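Local coordinates for protein N-alpha-acetyltransferase 30 (Saccharomyces cerevisiae, PDB 6YGB) that acetylates the N-terminal methionine of target proteins, including the L-A virus GAG protein, from acetyl-CoA as the catalytic subunit of the NatC complex, at residues A[1-6]-A[93-98]; A[48-53]-A[97-102]; A[62-67]-A[83-88]. All coordinates share one frame; numbering follows the deposited sequence. Where two conformers were deposited one is given.

Contact 1: residues A[1-6]-A[93-98]; sequences MEIVYK and HGIAKK. With COA (coenzyme A), chain D.
The aromatic ring of Tyr5 lies against the first turn of the helix that begins at Ile95, and Lys98 crosses it at about a right angle. Lys98 CG rests over one face of the ring, 3.8 Å from the Tyr5 ring centroid and displaced toward the rim, a CH-pi contact. That CG is anti to the backbone N (chi1 -158°), and a bend at chi2 (54°) turns the charged end away from the tyrosine, toward a long, weak ion pair with Glu101. At the far end of the ring, Tyr5 OH comes to 3.6 Å from Ile95 CA, while Tyr5 CE2 touches the Ile95 CG2 branch at 3.9 Å. The other branch of Ile95 ends in CD1, which meets Ile3 CD1 at 4.1 Å, the side chains again nearly perpendicular. Met1 bends at chi3 and brings SD and CE over one face of the His93 imidazole, a sulfur-aromatic and a CH-pi contact; Met1 SD stands 4.2 Å from the His93 ring centroid.

Gly94, the N-cap residue, has a positive phi (76°) that suits a residue without a side chain. Gly94 and Ala96 belong to the Arg/Gln-X-X-Gly-X-Gly/Ala pyrophosphate-binding signature of GNAT enzymes. Side chains thus make the contact with the strand, through dispersion, CH-pi and sulfur-aromatic interactions, while the N-H groups of Gly94, Ala96 and Lys97 bind the pyrophosphate oxygens of coenzyme A.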
loop_
_atom_site.group_PDB
_atom_site.type_symbol
_atom_site.label_atom_id
_atom_site.label_comp_id
_atom_site.label_asym_id
_atom_site.label_seq_id
_atom_site.Cartn_x
_atom_site.Cartn_y
_atom_site.Cartn_z
ATOM N N MET A 1 9.747 -4.893 -43.369
ATOM C CA MET A 1 9.839 -5.466 -42.031
ATOM C C MET A 1 9.576 -6.967 -42.085
ATOM O O MET A 1 8.538 -7.405 -42.578
ATOM C CB MET A 1 8.850 -4.780 -41.086
ATOM C CG MET A 1 9.197 -4.918 -39.616
ATOM S SD MET A 1 8.035 -4.091 -38.508
ATOM C CE MET A 1 6.574 -5.105 -38.714
ATOM N N GLU A 2 10.531 -7.755 -41.587
ATOM C CA GLU A 2 10.434 -9.214 -41.564
ATOM C C GLU A 2 10.890 -9.666 -40.182
ATOM O O GLU A 2 12.039 -10.056 -39.989
ATOM C CB GLU A 2 11.273 -9.843 -42.681
ATOM C CG GLU A 2 10.651 -11.083 -43.307
ATOM C CD GLU A 2 11.674 -11.964 -43.993
ATOM O OE1 GLU A 2 12.768 -12.157 -43.420
ATOM O OE2 GLU A 2 11.384 -12.462 -45.101
ATOM N N ILE A 3 9.979 -9.608 -39.219
ATOM C CA ILE A 3 10.315 -9.874 -37.822
ATOM C C ILE A 3 10.474 -11.372 -37.596
ATOM O O ILE A 3 9.619 -12.172 -37.994
ATOM C CB ILE A 3 9.251 -9.284 -36.880
ATOM C CG1 ILE A 3 9.072 -7.798 -37.165
ATOM C CG2 ILE A 3 9.658 -9.486 -35.441
ATOM C CD1 ILE A 3 10.324 -6.992 -36.952
ATOM N N VAL A 4 11.558 -11.752 -36.926
ATOM C CA VAL A 4 11.847 -13.143 -36.605
ATOM C C VAL A 4 12.015 -13.258 -35.100
ATOM O O VAL A 4 12.724 -12.454 -34.488
ATOM C CB VAL A 4 13.109 -13.643 -37.332
ATOM C CG1 VAL A 4 13.592 -14.947 -36.721
ATOM C CG2 VAL A 4 12.827 -13.816 -38.813
ATOM N N TYR A 5 11.363 -14.251 -34.504
ATOM C CA TYR A 5 11.450 -14.507 -33.074
ATOM C C TYR A 5 12.271 -15.770 -32.848
ATOM O O TYR A 5 12.058 -16.783 -33.521
ATOM C CB TYR A 5 10.055 -14.642 -32.463
ATOM C CG TYR A 5 9.127 -13.510 -32.852
ATOM C CD1 TYR A 5 8.390 -13.566 -34.028
ATOM C CD2 TYR A 5 8.998 -12.381 -32.053
ATOM C CE1 TYR A 5 7.551 -12.536 -34.395
ATOM C CE2 TYR A 5 8.157 -11.341 -32.414
ATOM C CZ TYR A 5 7.437 -11.426 -33.585
ATOM O OH TYR A 5 6.597 -10.401 -33.950
ATOM N N LYS A 6 13.208 -15.704 -31.907
ATOM C CA LYS A 6 14.156 -16.784 -31.673
ATOM C C LYS A 6 14.517 -16.819 -30.194
ATOM O O LYS A 6 14.414 -15.804 -29.498
ATOM C CB LYS A 6 15.420 -16.616 -32.528
ATOM C CG LYS A 6 15.945 -15.190 -32.571
ATOM C CD LYS A 6 17.277 -15.078 -33.325
ATOM C CE LYS A 6 17.163 -15.526 -34.779
ATOM N NZ LYS A 6 18.361 -15.167 -35.596
ATOM N N HIS A 93 3.267 -2.914 -34.010
ATOM C CA HIS A 93 3.248 -3.925 -35.060
ATOM C C HIS A 93 2.982 -5.327 -34.527
ATOM O O HIS A 93 3.235 -6.310 -35.233
ATOM C CB HIS A 93 4.561 -3.912 -35.838
ATOM C CG HIS A 93 4.776 -2.662 -36.628
ATOM N ND1 HIS A 93 3.985 -2.314 -37.701
ATOM C CD2 HIS A 93 5.691 -1.674 -36.497
ATOM C CE1 HIS A 93 4.404 -1.165 -38.198
ATOM N NE2 HIS A 93 5.439 -0.756 -37.487
ATOM N N GLY A 94 2.479 -5.446 -33.300
ATOM C CA GLY A 94 2.183 -6.761 -32.760
ATOM C C GLY A 94 3.383 -7.558 -32.311
ATOM O O GLY A 94 3.271 -8.764 -32.104
ATOM N N ILE A 95 4.535 -6.912 -32.152
ATOM C CA ILE A 95 5.754 -7.629 -31.784
ATOM C C ILE A 95 5.694 -8.080 -30.330
ATOM O O ILE A 95 5.986 -9.239 -30.010
ATOM C CB ILE A 95 6.997 -6.759 -32.054
ATOM C CG1 ILE A 95 7.067 -6.388 -33.535
ATOM C CG2 ILE A 95 8.257 -7.485 -31.614
ATOM C CD1 ILE A 95 8.139 -5.382 -33.843
ATOM N N ALA A 96 5.327 -7.167 -29.426
ATOM C CA ALA A 96 5.226 -7.524 -28.015
ATOM C C ALA A 96 4.206 -8.631 -27.800
ATOM O O ALA A 96 4.454 -9.573 -27.039
ATOM C CB ALA A 96 4.857 -6.298 -27.183
ATOM N N LYS A 97 3.051 -8.533 -28.465
ATOM C CA LYS A 97 2.040 -9.579 -28.349
ATOM C C LYS A 97 2.604 -10.929 -28.762
ATOM O O LYS A 97 2.376 -11.938 -28.088
ATOM C CB LYS A 97 0.818 -9.235 -29.198
ATOM C CG LYS A 97 -0.213 -10.349 -29.260
ATOM C CD LYS A 97 -1.491 -9.891 -29.946
ATOM C CE LYS A 97 -2.534 -11.001 -29.960
ATOM N NZ LYS A 97 -3.847 -10.527 -30.475
ATOM N N LYS A 98 3.349 -10.965 -29.863
ATOM C CA LYS A 98 3.928 -12.224 -30.309
ATOM C C LYS A 98 4.971 -12.732 -29.320
ATOM O O LYS A 98 5.079 -13.942 -29.098
ATOM C CB LYS A 98 4.537 -12.058 -31.700
ATOM C CG LYS A 98 4.686 -13.368 -32.441
ATOM C CD LYS A 98 3.351 -14.090 -32.490
ATOM C CE LYS A 98 3.465 -15.428 -33.189
ATOM N NZ LYS A 98 2.152 -16.130 -33.219
HETATM N N1A COA D . -2.743 1.497 -26.002
HETATM C C2A COA D . -3.565 0.501 -25.586
HETATM N N3A COA D . -3.247 -0.805 -25.847
HETATM C C4A COA D . -2.128 -1.109 -26.518
HETATM C C5A COA D . -1.314 -0.127 -26.932
HETATM C C6A COA D . -1.640 1.196 -26.662
HETATM N N6A COA D . -1.150 2.584 -26.862
HETATM N N7A COA D . -0.263 -0.674 -27.574
HETATM C C8A COA D . -0.413 -2.004 -27.564
HETATM N N9A COA D . -1.555 -2.256 -26.920
HETATM C C1B COA D . -2.261 -3.314 -26.570
HETATM C C2B COA D . -3.486 -3.486 -27.474
HETATM O O2B COA D . -4.400 -4.452 -26.860
HETATM C C3B COA D . -2.951 -4.007 -28.577
HETATM O O3B COA D . -3.979 -4.562 -29.428
HETATM P P3B COA D . -4.866 -3.569 -30.378
HETATM O O7A COA D . -4.243 -3.503 -31.761
HETATM O O8A COA D . -6.271 -4.108 -30.488
HETATM O O9A COA D . -4.922 -2.173 -29.807
HETATM C C4B COA D . -1.944 -5.149 -27.972
HETATM O O4B COA D . -1.429 -4.626 -26.880
HETATM C C5B COA D . -0.839 -5.513 -28.952
HETATM O O5B COA D . 0.192 -4.501 -28.902
HETATM P P1A COA D . 1.738 -4.791 -29.563
HETATM O O1A COA D . 1.829 -4.122 -30.930
HETATM O O2A COA D . 1.965 -6.267 -29.689
HETATM O O3A COA D . 2.895 -4.163 -28.556
HETATM P P2A COA D . 4.232 -3.283 -29.003
HETATM O O4A COA D . 5.264 -4.173 -29.676
HETATM O O5A COA D . 3.826 -2.182 -29.947
HETATM O O6A COA D . 4.850 -2.631 -27.600
HETATM C CBP COA D . 4.765 -2.525 -25.126
HETATM C CCP COA D . 3.999 -2.659 -26.492
HETATM C CDP COA D . 3.694 -2.407 -23.968
HETATM C CEP COA D . 5.642 -3.790 -24.870
HETATM C CAP COA D . 5.665 -1.262 -25.155
HETATM O OAP COA D . 4.944 -0.169 -24.766
HETATM C C9P COA D . 6.862 -1.445 -24.222
HETATM O O9P COA D . 7.952 -1.582 -24.685
HETATM N N8P COA D . 6.678 -1.451 -22.774
HETATM C C7P COA D . 7.839 -1.628 -21.892
HETATM C C6P COA D . 7.426 -1.487 -20.412
HETATM C C5P COA D . 6.232 -2.360 -20.109
HETATM O O5P COA D . 5.149 -1.958 -20.340
HETATM N N4P COA D . 6.409 -3.703 -19.515
HETATM C C3P COA D . 5.212 -4.560 -19.218
HETATM C C2P COA D . 5.271 -5.119 -17.768
HETATM S S1P COA D . 5.891 -6.849 -17.744
#

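Contact 2: residues A[48-53]-A[97-102]; sequences YIAVDN and KKLVEI. With COA (coenzyme A), chain D.
Ile102 lays its side chain obliquely over one face of the Tyr48 ring. Its CG1 is anti to the backbone N (chi1 179°) and chi2 is also extended, which carries the chain straight out from the helix: Ile102 CG1 stands 4.1 Å from the Tyr48 ring centroid, and Ile102 CD1 reaches on to within 3.5 Å of Tyr48 CE2. A long, slender isoleucine branch suits this place because it reaches from the helix to the sheet, CG1 covering the ring face and CD1 continuing past its CD2-CE2 side. The tyrosine presents that face with CG beside its backbone N (chi1 -74°).

One helical turn earlier, Leu99 does the rest. It leaves the helix at an angle to the strand, but its isobutyl end comes nearer, with CG anti to the carbonyl carbon. Leu99 CD2 lies 3.9 Å from Tyr48 O and 4.1 Å from Tyr48 CB, while Leu99 CD1 approaches Ala50 CB at 4.3 Å. The short side chain of Ala50 lets this fork come close to the strand backbone, with Leu99 CD2 at Tyr48 O and the Ile49 carbonyl carbon.

This is helix-on-sheet packing within the GNAT fold. The axes of strand 48-52 and helix 97-102 pass 9.2 Å apart and run roughly antiparallel, at 147°. In the sheet, strand 47-52 lies between strands 3-7 and 61-72; Ile49 points to the other side, against Gln15 and Ile19 of helix 13-26, so the strand is sandwiched between that helix and helix 95-109.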
loop_
_atom_site.group_PDB
_atom_site.type_symbol
_atom_site.label_atom_id
_atom_site.label_comp_id
_atom_site.label_asym_id
_atom_site.label_seq_id
_atom_site.Cartn_x
_atom_site.Cartn_y
_atom_site.Cartn_z
ATOM N N TYR A 48 13.346 -14.599 -24.937
ATOM C CA TYR A 48 13.199 -14.565 -26.383
ATOM C C TYR A 48 13.452 -13.163 -26.912
ATOM O O TYR A 48 13.178 -12.167 -26.238
ATOM C CB TYR A 48 11.808 -15.033 -26.816
ATOM C CG TYR A 48 11.612 -16.521 -26.687
ATOM C CD1 TYR A 48 11.235 -17.087 -25.477
ATOM C CD2 TYR A 48 11.806 -17.362 -27.774
ATOM C CE1 TYR A 48 11.054 -18.449 -25.351
ATOM C CE2 TYR A 48 11.626 -18.729 -27.658
ATOM C CZ TYR A 48 11.249 -19.267 -26.445
ATOM O OH TYR A 48 11.066 -20.626 -26.321
ATOM N N ILE A 49 13.975 -13.097 -28.136
ATOM C CA ILE A 49 14.249 -11.833 -28.800
ATOM C C ILE A 49 13.513 -11.802 -30.130
ATOM O O ILE A 49 13.130 -12.835 -30.688
ATOM C CB ILE A 49 15.758 -11.596 -29.021
ATOM C CG1 ILE A 49 16.358 -12.717 -29.871
ATOM C CG2 ILE A 49 16.478 -11.480 -27.694
ATOM C CD1 ILE A 49 17.828 -12.529 -30.156
ATOM N N ALA A 50 13.321 -10.590 -30.640
ATOM C CA ALA A 50 12.716 -10.366 -31.944
ATOM C C ALA A 50 13.663 -9.522 -32.778
ATOM O O ALA A 50 14.130 -8.475 -32.320
ATOM C CB ALA A 50 11.362 -9.669 -31.817
ATOM N N VAL A 51 13.949 -9.979 -33.994
ATOM C CA VAL A 51 14.840 -9.278 -34.907
ATOM C C VAL A 51 14.094 -8.999 -36.201
ATOM O O VAL A 51 13.195 -9.749 -36.597
ATOM C CB VAL A 51 16.131 -10.080 -35.190
ATOM C CG1 VAL A 51 16.910 -10.308 -33.910
ATOM C CG2 VAL A 51 15.798 -11.402 -35.865
ATOM N N ASP A 52 14.466 -7.904 -36.858
ATOM C CA ASP A 52 13.921 -7.535 -38.160
ATOM C C ASP A 52 14.915 -8.019 -39.205
ATOM O O ASP A 52 15.962 -7.402 -39.409
ATOM C CB ASP A 52 13.702 -6.029 -38.249
ATOM C CG ASP A 52 13.008 -5.607 -39.531
ATOM O OD1 ASP A 52 12.671 -6.484 -40.354
ATOM O OD2 ASP A 52 12.795 -4.392 -39.708
ATOM N N ASN A 53 14.582 -9.125 -39.874
ATOM C CA ASN A 53 15.520 -9.733 -40.814
ATOM C C ASN A 53 15.751 -8.867 -42.047
ATOM O O ASN A 53 16.856 -8.869 -42.601
ATOM C CB ASN A 53 15.026 -11.121 -41.220
ATOM C CG ASN A 53 16.114 -11.954 -41.857
ATOM O OD1 ASN A 53 17.211 -12.075 -41.312
ATOM N ND2 ASN A 53 15.826 -12.519 -43.024
ATOM N N LYS A 97 3.051 -8.533 -28.465
ATOM C CA LYS A 97 2.040 -9.579 -28.349
ATOM C C LYS A 97 2.604 -10.929 -28.762
ATOM O O LYS A 97 2.376 -11.938 -28.088
ATOM C CB LYS A 97 0.818 -9.235 -29.198
ATOM C CG LYS A 97 -0.213 -10.349 -29.260
ATOM C CD LYS A 97 -1.491 -9.891 -29.946
ATOM C CE LYS A 97 -2.534 -11.001 -29.960
ATOM N NZ LYS A 97 -3.847 -10.527 -30.475
ATOM N N LYS A 98 3.349 -10.965 -29.863
ATOM C CA LYS A 98 3.928 -12.224 -30.309
ATOM C C LYS A 98 4.971 -12.732 -29.320
ATOM O O LYS A 98 5.079 -13.942 -29.098
ATOM C CB LYS A 98 4.537 -12.058 -31.700
ATOM C CG LYS A 98 4.686 -13.368 -32.441
ATOM C CD LYS A 98 3.351 -14.090 -32.490
ATOM C CE LYS A 98 3.465 -15.428 -33.189
ATOM N NZ LYS A 98 2.152 -16.130 -33.219
ATOM N N LEU A 99 5.744 -11.824 -28.714
ATOM C CA LEU A 99 6.757 -12.249 -27.752
ATOM C C LEU A 99 6.114 -12.832 -26.500
ATOM O O LEU A 99 6.604 -13.822 -25.944
ATOM C CB LEU A 99 7.679 -11.078 -27.397
ATOM C CG LEU A 99 8.798 -10.715 -28.384
ATOM C CD1 LEU A 99 9.360 -9.341 -28.069
ATOM C CD2 LEU A 99 9.913 -11.751 -28.368
ATOM N N VAL A 100 5.007 -12.242 -26.044
ATOM C CA VAL A 100 4.308 -12.793 -24.888
ATOM C C VAL A 100 3.698 -14.146 -25.233
ATOM O O VAL A 100 3.745 -15.086 -24.430
ATOM C CB VAL A 100 3.246 -11.801 -24.377
ATOM C CG1 VAL A 100 2.409 -12.435 -23.276
ATOM C CG2 VAL A 100 3.903 -10.538 -23.866
ATOM N N GLU A 101 3.138 -14.273 -26.442
ATOM C CA GLU A 101 2.543 -15.540 -26.858
ATOM C C GLU A 101 3.579 -16.657 -26.901
ATOM O O GLU A 101 3.323 -17.766 -26.415
ATOM C CB GLU A 101 1.873 -15.388 -28.223
ATOM C CG GLU A 101 0.569 -14.611 -28.212
ATOM C CD GLU A 101 -0.020 -14.446 -29.602
ATOM O OE1 GLU A 101 0.691 -14.740 -30.590
ATOM O OE2 GLU A 101 -1.194 -14.029 -29.708
ATOM N N ILE A 102 4.758 -16.385 -27.477
ATOM C CA ILE A 102 5.758 -17.442 -27.602
ATOM C C ILE A 102 6.328 -17.813 -26.238
ATOM O O ILE A 102 6.618 -18.989 -25.980
ATOM C CB ILE A 102 6.864 -17.042 -28.604
ATOM C CG1 ILE A 102 7.925 -18.137 -28.710
ATOM C CG2 ILE A 102 7.537 -15.740 -28.219
ATOM C CD1 ILE A 102 8.935 -17.884 -29.801
HETATM N N1A COA D . -2.743 1.497 -26.002
HETATM C C2A COA D . -3.565 0.501 -25.586
HETATM N N3A COA D . -3.247 -0.805 -25.847
HETATM C C4A COA D . -2.128 -1.109 -26.518
HETATM C C5A COA D . -1.314 -0.127 -26.932
HETATM C C6A COA D . -1.640 1.196 -26.662
HETATM N N6A COA D . -1.150 2.584 -26.862
HETATM N N7A COA D . -0.263 -0.674 -27.574
HETATM C C8A COA D . -0.413 -2.004 -27.564
HETATM N N9A COA D . -1.555 -2.256 -26.920
HETATM C C1B COA D . -2.261 -3.314 -26.570
HETATM C C2B COA D . -3.486 -3.486 -27.474
HETATM O O2B COA D . -4.400 -4.452 -26.860
HETATM C C3B COA D . -2.951 -4.007 -28.577
HETATM O O3B COA D . -3.979 -4.562 -29.428
HETATM P P3B COA D . -4.866 -3.569 -30.378
HETATM O O7A COA D . -4.243 -3.503 -31.761
HETATM O O8A COA D . -6.271 -4.108 -30.488
HETATM O O9A COA D . -4.922 -2.173 -29.807
HETATM C C4B COA D . -1.944 -5.149 -27.972
HETATM O O4B COA D . -1.429 -4.626 -26.880
HETATM C C5B COA D . -0.839 -5.513 -28.952
HETATM O O5B COA D . 0.192 -4.501 -28.902
HETATM P P1A COA D . 1.738 -4.791 -29.563
HETATM O O1A COA D . 1.829 -4.122 -30.930
HETATM O O2A COA D . 1.965 -6.267 -29.689
HETATM O O3A COA D . 2.895 -4.163 -28.556
HETATM P P2A COA D . 4.232 -3.283 -29.003
HETATM O O4A COA D . 5.264 -4.173 -29.676
HETATM O O5A COA D . 3.826 -2.182 -29.947
HETATM O O6A COA D . 4.850 -2.631 -27.600
HETATM C CBP COA D . 4.765 -2.525 -25.126
HETATM C CCP COA D . 3.999 -2.659 -26.492
HETATM C CDP COA D . 3.694 -2.407 -23.968
HETATM C CEP COA D . 5.642 -3.790 -24.870
HETATM C CAP COA D . 5.665 -1.262 -25.155
HETATM O OAP COA D . 4.944 -0.169 -24.766
HETATM C C9P COA D . 6.862 -1.445 -24.222
HETATM O O9P COA D . 7.952 -1.582 -24.685
HETATM N N8P COA D . 6.678 -1.451 -22.774
HETATM C C7P COA D . 7.839 -1.628 -21.892
HETATM C C6P COA D . 7.426 -1.487 -20.412
HETATM C C5P COA D . 6.232 -2.360 -20.109
HETATM O O5P COA D . 5.149 -1.958 -20.340
HETATM N N4P COA D . 6.409 -3.703 -19.515
HETATM C C3P COA D . 5.212 -4.560 -19.218
HETATM C C2P COA D . 5.271 -5.119 -17.768
HETATM S S1P COA D . 5.891 -6.849 -17.744
#

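Contact 3: residues A[62-67]-A[83-88]; sequences IGCIVC and MLAVES. With COA (coenzyme A), chain D.
Cys64 and Ala85 form a hydrogen-bonded pair at the middle of an antiparallel beta hairpin, part of the central sheet of the GNAT fold. Cys64 N donates to Ala85 O at 2.8 Å and Ala85 N returns a bond to Cys64 O at 3.0 Å; Val66 and Met83 are paired in the same way. Beyond them Glu87 N reaches Ile62 O nearly along the C=O axis.

On the face carrying Cys64 and Ala85, Val66 and Met83 lie side by side and point the same way. A bend at chi3 brings Met83 CE back to within 3.6 Å of Val66 CG1, a fit the flexible, unbranched thioether can adopt. The opposite face carries Ile65 and Leu84, whose side chains meet through Leu84 CD1 and Ile65 CB at 4.0 Å. Gly63 faces Val86 with their CA atoms only 4.0 Å apart; a CB on Gly63 would come close to Val86 CG2, so the glycine suits this tight pairing.

Helices hold both faces. Ile23 and Phe39, from helices 13-26 and 33-42, pack against Val66 and Met83, while Ala103 and Ala96 of helix 95-109 touch Ile65 and Val86. On the side of strand 47-52, Ile62 and Gly63 both face Ala50 in a classic beta bulge. On the hairpin's other side, strand 83-86 meets the coenzyme: Leu84 CD2 lies 3.9 Å from the pantetheine methyl CEP, and Val86 N donates to the pantetheine carbonyl oxygen O9P of coenzyme A at 3.3 Å.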
loop_
_atom_site.group_PDB
_atom_site.type_symbol
_atom_site.label_atom_id
_atom_site.label_comp_id
_atom_site.label_asym_id
_atom_site.label_seq_id
_atom_site.Cartn_x
_atom_site.Cartn_y
_atom_site.Cartn_z
ATOM N N ILE A 62 15.224 -6.069 -31.638
ATOM C CA ILE A 62 14.428 -4.866 -31.417
ATOM C C ILE A 62 13.337 -5.089 -30.390
ATOM O O ILE A 62 12.713 -4.120 -29.939
ATOM C CB ILE A 62 13.818 -4.352 -32.737
ATOM C CG1 ILE A 62 13.225 -5.511 -33.553
ATOM C CG2 ILE A 62 14.873 -3.611 -33.530
ATOM C CD1 ILE A 62 11.792 -5.854 -33.205
ATOM N N GLY A 63 13.075 -6.327 -30.022
ATOM C CA GLY A 63 12.163 -6.634 -28.937
ATOM C C GLY A 63 12.699 -7.830 -28.175
ATOM O O GLY A 63 13.449 -8.656 -28.716
ATOM N N CYS A 64 12.337 -7.900 -26.889
ATOM C CA CYS A 64 12.780 -9.016 -26.061
ATOM C C CYS A 64 11.824 -9.226 -24.889
ATOM O O CYS A 64 11.084 -8.324 -24.486
ATOM C CB CYS A 64 14.207 -8.799 -25.556
ATOM S SG CYS A 64 14.333 -7.423 -24.444
ATOM N N ILE A 65 11.825 -10.449 -24.364
ATOM C CA ILE A 65 11.004 -10.813 -23.212
ATOM C C ILE A 65 11.839 -11.742 -22.345
ATOM O O ILE A 65 12.593 -12.572 -22.862
ATOM C CB ILE A 65 9.664 -11.459 -23.633
ATOM C CG1 ILE A 65 8.756 -11.652 -22.420
ATOM C CG2 ILE A 65 9.896 -12.776 -24.371
ATOM C CD1 ILE A 65 7.400 -12.161 -22.776
ATOM N N VAL A 66 11.750 -11.566 -21.029
ATOM C CA VAL A 66 12.580 -12.309 -20.083
ATOM C C VAL A 66 11.687 -12.922 -19.013
ATOM O O VAL A 66 10.939 -12.201 -18.346
ATOM C CB VAL A 66 13.649 -11.415 -19.423
ATOM C CG1 VAL A 66 14.520 -12.235 -18.506
ATOM C CG2 VAL A 66 14.495 -10.706 -20.473
ATOM N N CYS A 67 11.792 -14.241 -18.819
ATOM C CA CYS A 67 10.894 -14.961 -17.922
ATOM C C CYS A 67 11.634 -15.923 -17.001
ATOM O O CYS A 67 12.793 -16.277 -17.225
ATOM C CB CYS A 67 9.846 -15.753 -18.713
ATOM S SG CYS A 67 8.930 -14.770 -19.900
ATOM N N MET A 83 10.508 -9.047 -17.668
ATOM C CA MET A 83 10.964 -7.986 -18.555
ATOM C C MET A 83 10.319 -8.122 -19.927
ATOM O O MET A 83 10.253 -9.224 -20.481
ATOM C CB MET A 83 12.492 -8.009 -18.681
ATOM C CG MET A 83 13.221 -7.470 -17.461
ATOM S SD MET A 83 14.979 -7.877 -17.418
ATOM C CE MET A 83 14.946 -9.353 -16.418
ATOM N N LEU A 84 9.851 -6.998 -20.467
ATOM C CA LEU A 84 9.288 -6.951 -21.814
ATOM C C LEU A 84 9.616 -5.592 -22.412
ATOM O O LEU A 84 9.257 -4.561 -21.836
ATOM C CB LEU A 84 7.777 -7.175 -21.795
ATOM C CG LEU A 84 7.066 -7.011 -23.142
ATOM C CD1 LEU A 84 7.594 -8.021 -24.153
ATOM C CD2 LEU A 84 5.556 -7.146 -22.977
ATOM N N ALA A 85 10.289 -5.586 -23.562
ATOM C CA ALA A 85 10.648 -4.328 -24.202
ATOM C C ALA A 85 10.586 -4.475 -25.716
ATOM O O ALA A 85 11.001 -5.497 -26.267
ATOM C CB ALA A 85 12.046 -3.864 -23.778
ATOM N N VAL A 86 10.073 -3.444 -26.379
ATOM C CA VAL A 86 10.062 -3.359 -27.835
ATOM C C VAL A 86 10.609 -1.992 -28.216
ATOM O O VAL A 86 10.232 -0.983 -27.613
ATOM C CB VAL A 86 8.650 -3.569 -28.419
ATOM C CG1 VAL A 86 8.585 -3.106 -29.868
ATOM C CG2 VAL A 86 8.251 -5.032 -28.323
ATOM N N GLU A 87 11.508 -1.964 -29.199
ATOM C CA GLU A 87 12.144 -0.718 -29.602
ATOM C C GLU A 87 11.098 0.289 -30.063
ATOM O O GLU A 87 10.059 -0.069 -30.624
ATOM C CB GLU A 87 13.162 -0.976 -30.713
ATOM C CG GLU A 87 14.091 0.194 -30.990
ATOM C CD GLU A 87 15.528 -0.241 -31.221
ATOM O OE1 GLU A 87 15.839 -1.428 -30.987
ATOM O OE2 GLU A 87 16.347 0.607 -31.637
ATOM N N SER A 88 11.390 1.570 -29.819
ATOM C CA SER A 88 10.407 2.626 -30.048
ATOM C C SER A 88 9.984 2.696 -31.511
ATOM O O SER A 88 8.825 2.997 -31.816
ATOM C CB SER A 88 10.975 3.969 -29.594
ATOM O OG SER A 88 12.173 4.269 -30.286
HETATM N N1A COA D . -2.743 1.497 -26.002
HETATM C C2A COA D . -3.565 0.501 -25.586
HETATM N N3A COA D . -3.247 -0.805 -25.847
HETATM C C4A COA D . -2.128 -1.109 -26.518
HETATM C C5A COA D . -1.314 -0.127 -26.932
HETATM C C6A COA D . -1.640 1.196 -26.662
HETATM N N6A COA D . -1.150 2.584 -26.862
HETATM N N7A COA D . -0.263 -0.674 -27.574
HETATM C C8A COA D . -0.413 -2.004 -27.564
HETATM N N9A COA D . -1.555 -2.256 -26.920
HETATM C C1B COA D . -2.261 -3.314 -26.570
HETATM C C2B COA D . -3.486 -3.486 -27.474
HETATM O O2B COA D . -4.400 -4.452 -26.860
HETATM C C3B COA D . -2.951 -4.007 -28.577
HETATM O O3B COA D . -3.979 -4.562 -29.428
HETATM P P3B COA D . -4.866 -3.569 -30.378
HETATM O O7A COA D . -4.243 -3.503 -31.761
HETATM O O8A COA D . -6.271 -4.108 -30.488
HETATM O O9A COA D . -4.922 -2.173 -29.807
HETATM C C4B COA D . -1.944 -5.149 -27.972
HETATM O O4B COA D . -1.429 -4.626 -26.880
HETATM C C5B COA D . -0.839 -5.513 -28.952
HETATM O O5B COA D . 0.192 -4.501 -28.902
HETATM P P1A COA D . 1.738 -4.791 -29.563
HETATM O O1A COA D . 1.829 -4.122 -30.930
HETATM O O2A COA D . 1.965 -6.267 -29.689
HETATM O O3A COA D . 2.895 -4.163 -28.556
HETATM P P2A COA D . 4.232 -3.283 -29.003
HETATM O O4A COA D . 5.264 -4.173 -29.676
HETATM O O5A COA D . 3.826 -2.182 -29.947
HETATM O O6A COA D . 4.850 -2.631 -27.600
HETATM C CBP COA D . 4.765 -2.525 -25.126
HETATM C CCP COA D . 3.999 -2.659 -26.492
HETATM C CDP COA D . 3.694 -2.407 -23.968
HETATM C CEP COA D . 5.642 -3.790 -24.870
HETATM C CAP COA D . 5.665 -1.262 -25.155
HETATM O OAP COA D . 4.944 -0.169 -24.766
HETATM C C9P COA D . 6.862 -1.445 -24.222
HETATM O O9P COA D . 7.952 -1.582 -24.685
HETATM N N8P COA D . 6.678 -1.451 -22.774
HETATM C C7P COA D . 7.839 -1.628 -21.892
HETATM C C6P COA D . 7.426 -1.487 -20.412
HETATM C C5P COA D . 6.232 -2.360 -20.109
HETATM O O5P COA D . 5.149 -1.958 -20.340
HETATM N N4P COA D . 6.409 -3.703 -19.515
HETATM C C3P COA D . 5.212 -4.560 -19.218
HETATM C C2P COA D . 5.271 -5.119 -17.768
HETATM S S1P COA D . 5.891 -6.849 -17.744
#

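How the contacts relate
Contacts 1 and 2 dock the start of helix 95-109 on the sheet, and contact 3 is the adjoining hairpin. Contacts 1 and 2, with centres about 4 Å apart, share Lys97 and Lys98 and set successive turns of this helix on neighbouring strands 3-7 and 47-52, which are joined by Val4 N to Val51 O at 2.6 Å. Contact 3 continues the sheet: its centre is about 8 Å from that of contact 2, and Ala50 O meets Ile62 N at 2.7 Å. Ile95 CD1 ties contact 1 to Ile62 CD1 of contact 3, 3.7 Å away. Coenzyme A has its diphosphate bound by the N-H groups of Gly94, Ala96 and Lys97, and its pantetheine arm by Val86 N of contact 3.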